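Putative uncharacterized protein (Chaetomium thermophilum, PDB 5IJP) is the SPX domain of Vtc4, a helical bundle that binds inositol hexakisphosphate and probably acts as an inositol polyphosphate sensor in phosphate homeostasis. Local coordinates at residues 20-25 / 141-146. Numbering follows the deposited sequence.
Sequences IDYDGL and FYKIIK. With IHP (inositol hexakisphosphate), chain C.
At the inositol phosphate pocket of the SPX helical bundle, the start of helix 22-30 packs on a turn near the end of the long helix 110-151, and Tyr22 and Ile144 form the centre of the joint. The evidence for a CH-pi contact is direct: CD1 of Ile144 lies 4.0 Å from the centroid of the Tyr22 ring and only 11° off its normal, over the middle of one face. At the ring's edge, Tyr22 OH is 3.4 Å from Lys143 CB. The phenol reaches the ligand past Ile144 because chi1 of Tyr22 (-162°) sets CG opposite the backbone N, beside the carbonyl carbon. There its hydroxyl donates a hydrogen bond to a phosphate oxygen, Tyr22 OH to O43 of the inositol hexakisphosphate being 2.7 Å, with the acceptor in the ring plane. One phenol thus serves two surfaces, an apolar face for the helix and a polar end for the phosphate. The same ligand is also hydrogen-bonded by NZ of Lys26, Lys30 and Lys147, and the Lys147 side chain touches Tyr22. A leucine in place of Tyr22 would probably leave O43 without this donor and Ile144 CD1 without a flat face to rest on. No hydrogen bond joins the two segments, so apolar packing carries the rest of the interface. The chain of Ile144 reaches on to Leu25, its CG1 standing 3.8 Å from Leu25 CB, while helix 52-97 adds Leu62 against Ile144 and Phe58 against Leu25. Ile20 makes a second CH-pi contact: its CG2 methyl lies over one face of Phe141, displaced toward the rim, 3.8 Å from the ring centroid and closest to CZ at 3.6 Å.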
loop_
_atom_site.group_PDB
_atom_site.type_symbol
_atom_site.label_atom_id
_atom_site.label_comp_id
_atom_site.label_asym_id
_atom_site.label_seq_id
_atom_site.Cartn_x
_atom_site.Cartn_y
_atom_site.Cartn_z
ATOM N N ILE A 20 2.896 2.467 7.906
ATOM C CA ILE A 20 3.095 1.526 9.020
ATOM C C ILE A 20 3.815 2.211 10.175
ATOM O O ILE A 20 4.770 2.958 9.947
ATOM C CB ILE A 20 3.886 0.234 8.641
ATOM C CG1 ILE A 20 4.031 0.021 7.121
ATOM C CG2 ILE A 20 3.300 -0.994 9.318
ATOM C CD1 ILE A 20 5.380 0.476 6.573
ATOM N N ASP A 21 3.388 1.922 11.413
ATOM C CA ASP A 21 4.049 2.440 12.607
ATOM C C ASP A 21 5.131 1.412 12.964
ATOM O O ASP A 21 5.042 0.722 13.983
ATOM C CB ASP A 21 3.040 2.667 13.753
ATOM C CG ASP A 21 3.566 3.448 14.947
ATOM O OD1 ASP A 21 4.578 4.170 14.792
ATOM O OD2 ASP A 21 2.941 3.369 16.026
ATOM N N TYR A 22 6.128 1.283 12.063
ATOM C CA TYR A 22 7.255 0.353 12.141
ATOM C C TYR A 22 8.058 0.534 13.424
ATOM O O TYR A 22 8.385 -0.458 14.072
ATOM C CB TYR A 22 8.151 0.491 10.897
ATOM C CG TYR A 22 9.082 -0.680 10.675
ATOM C CD1 TYR A 22 8.657 -1.813 9.985
ATOM C CD2 TYR A 22 10.399 -0.644 11.120
ATOM C CE1 TYR A 22 9.512 -2.891 9.768
ATOM C CE2 TYR A 22 11.264 -1.716 10.909
ATOM C CZ TYR A 22 10.817 -2.838 10.231
ATOM O OH TYR A 22 11.664 -3.897 10.020
ATOM N N ASP A 23 8.348 1.795 13.798
ATOM C CA ASP A 23 9.085 2.139 15.016
ATOM C C ASP A 23 8.241 1.876 16.266
ATOM O O ASP A 23 8.788 1.489 17.301
ATOM C CB ASP A 23 9.564 3.601 14.967
ATOM C CG ASP A 23 10.618 3.907 13.911
ATOM O OD1 ASP A 23 10.874 3.035 13.049
ATOM O OD2 ASP A 23 11.177 5.024 13.940
ATOM N N GLY A 24 6.926 2.070 16.145
ATOM C CA GLY A 24 5.959 1.837 17.212
ATOM C C GLY A 24 5.782 0.365 17.527
ATOM O O GLY A 24 5.714 -0.014 18.699
ATOM N N LEU A 25 5.714 -0.475 16.474
ATOM C CA LEU A 25 5.574 -1.931 16.587
ATOM C C LEU A 25 6.880 -2.577 17.066
ATOM O O LEU A 25 6.834 -3.576 17.785
ATOM C CB LEU A 25 5.120 -2.553 15.252
ATOM C CG LEU A 25 3.664 -2.309 14.837
ATOM C CD1 LEU A 25 3.525 -2.296 13.330
ATOM C CD2 LEU A 25 2.726 -3.343 15.444
ATOM N N PHE A 141 5.155 -4.669 6.923
ATOM C CA PHE A 141 4.497 -5.728 7.689
ATOM C C PHE A 141 5.296 -7.028 7.619
ATOM O O PHE A 141 5.456 -7.690 8.641
ATOM C CB PHE A 141 3.047 -5.944 7.229
ATOM C CG PHE A 141 2.100 -4.821 7.580
ATOM C CD1 PHE A 141 1.579 -4.702 8.864
ATOM C CD2 PHE A 141 1.701 -3.902 6.619
ATOM C CE1 PHE A 141 0.700 -3.665 9.184
ATOM C CE2 PHE A 141 0.825 -2.863 6.941
ATOM C CZ PHE A 141 0.330 -2.752 8.220
ATOM N N TYR A 142 5.835 -7.361 6.427
ATOM C CA TYR A 142 6.650 -8.554 6.172
ATOM C C TYR A 142 7.908 -8.573 7.052
ATOM O O TYR A 142 8.256 -9.623 7.596
ATOM C CB TYR A 142 7.047 -8.613 4.688
ATOM C CG TYR A 142 7.146 -10.013 4.127
ATOM C CD1 TYR A 142 6.071 -10.597 3.465
ATOM C CD2 TYR A 142 8.324 -10.746 4.235
ATOM C CE1 TYR A 142 6.159 -11.886 2.939
ATOM C CE2 TYR A 142 8.422 -12.037 3.719
ATOM C CZ TYR A 142 7.338 -12.603 3.068
ATOM O OH TYR A 142 7.433 -13.874 2.555
ATOM N N LYS A 143 8.569 -7.406 7.202
ATOM C CA LYS A 143 9.783 -7.248 8.005
ATOM C C LYS A 143 9.509 -7.279 9.507
ATOM O O LYS A 143 10.283 -7.897 10.239
ATOM C CB LYS A 143 10.532 -5.964 7.619
ATOM C CG LYS A 143 11.944 -6.206 7.108
ATOM C CD LYS A 143 12.046 -6.004 5.603
ATOM C CE LYS A 143 13.459 -6.175 5.106
ATOM N NZ LYS A 143 13.569 -5.882 3.653
ATOM N N ILE A 144 8.426 -6.613 9.968
ATOM C CA ILE A 144 8.069 -6.551 11.391
ATOM C C ILE A 144 7.539 -7.911 11.906
ATOM O O ILE A 144 7.779 -8.240 13.070
ATOM C CB ILE A 144 7.132 -5.347 11.724
ATOM C CG1 ILE A 144 7.257 -4.913 13.200
ATOM C CG2 ILE A 144 5.672 -5.570 11.321
ATOM C CD1 ILE A 144 8.327 -3.858 13.472
ATOM N N ILE A 145 6.859 -8.704 11.041
ATOM C CA ILE A 145 6.345 -10.034 11.393
ATOM C C ILE A 145 7.521 -11.013 11.565
ATOM O O ILE A 145 7.529 -11.783 12.528
ATOM C CB ILE A 145 5.227 -10.519 10.416
ATOM C CG1 ILE A 145 3.899 -9.789 10.724
ATOM C CG2 ILE A 145 5.025 -12.048 10.461
ATOM C CD1 ILE A 145 2.936 -9.617 9.544
ATOM N N LYS A 146 8.536 -10.935 10.673
ATOM C CA LYS A 146 9.737 -11.772 10.758
ATOM C C LYS A 146 10.600 -11.357 11.959
ATOM O O LYS A 146 11.263 -12.211 12.552
ATOM C CB LYS A 146 10.553 -11.731 9.458
ATOM C CG LYS A 146 11.295 -13.037 9.194
ATOM C CD LYS A 146 12.545 -12.841 8.358
ATOM C CE LYS A 146 13.317 -14.131 8.232
ATOM N NZ LYS A 146 14.671 -13.913 7.662
HETATM C C1 IHP C . 17.529 -3.526 14.140
HETATM C C2 IHP C . 18.009 -3.317 12.711
HETATM C C3 IHP C . 17.478 -2.021 12.114
HETATM C C4 IHP C . 17.785 -0.826 13.008
HETATM C C5 IHP C . 17.297 -1.039 14.435
HETATM C C6 IHP C . 17.855 -2.328 15.021
HETATM O O11 IHP C . 18.212 -4.679 14.675
HETATM P P1 IHP C . 17.648 -5.919 15.562
HETATM O O21 IHP C . 18.642 -7.033 15.580
HETATM O O31 IHP C . 17.374 -5.347 16.955
HETATM O O41 IHP C . 16.310 -6.328 14.936
HETATM O O12 IHP C . 17.531 -4.417 11.907
HETATM P P2 IHP C . 18.443 -5.475 11.058
HETATM O O22 IHP C . 18.692 -6.659 11.996
HETATM O O32 IHP C . 19.712 -4.843 10.577
HETATM O O42 IHP C . 17.556 -5.963 9.908
HETATM O O13 IHP C . 16.048 -2.131 11.942
HETATM P P3 IHP C . 15.164 -2.225 10.596
HETATM O O23 IHP C . 14.437 -0.946 10.383
HETATM O O33 IHP C . 16.110 -2.570 9.441
HETATM O O43 IHP C . 14.228 -3.413 10.803
HETATM O O14 IHP C . 17.116 0.333 12.465
HETATM P P4 IHP C . 17.793 1.479 11.483
HETATM O O24 IHP C . 16.700 1.867 10.483
HETATM O O34 IHP C . 18.268 2.637 12.295
HETATM O O44 IHP C . 18.926 0.802 10.699
HETATM O O15 IHP C . 17.770 0.062 15.238
HETATM P P5 IHP C . 17.007 1.254 15.984
HETATM O O25 IHP C . 15.593 0.753 16.309
HETATM O O35 IHP C . 16.887 2.387 14.961
HETATM O O45 IHP C . 17.766 1.660 17.204
HETATM O O16 IHP C . 17.236 -2.541 16.308
HETATM P P6 IHP C . 17.572 -2.065 17.797
HETATM O O26 IHP C . 18.796 -1.141 17.714
HETATM O O36 IHP C . 17.801 -3.250 18.676
HETATM O O46 IHP C . 16.374 -1.223 18.246
#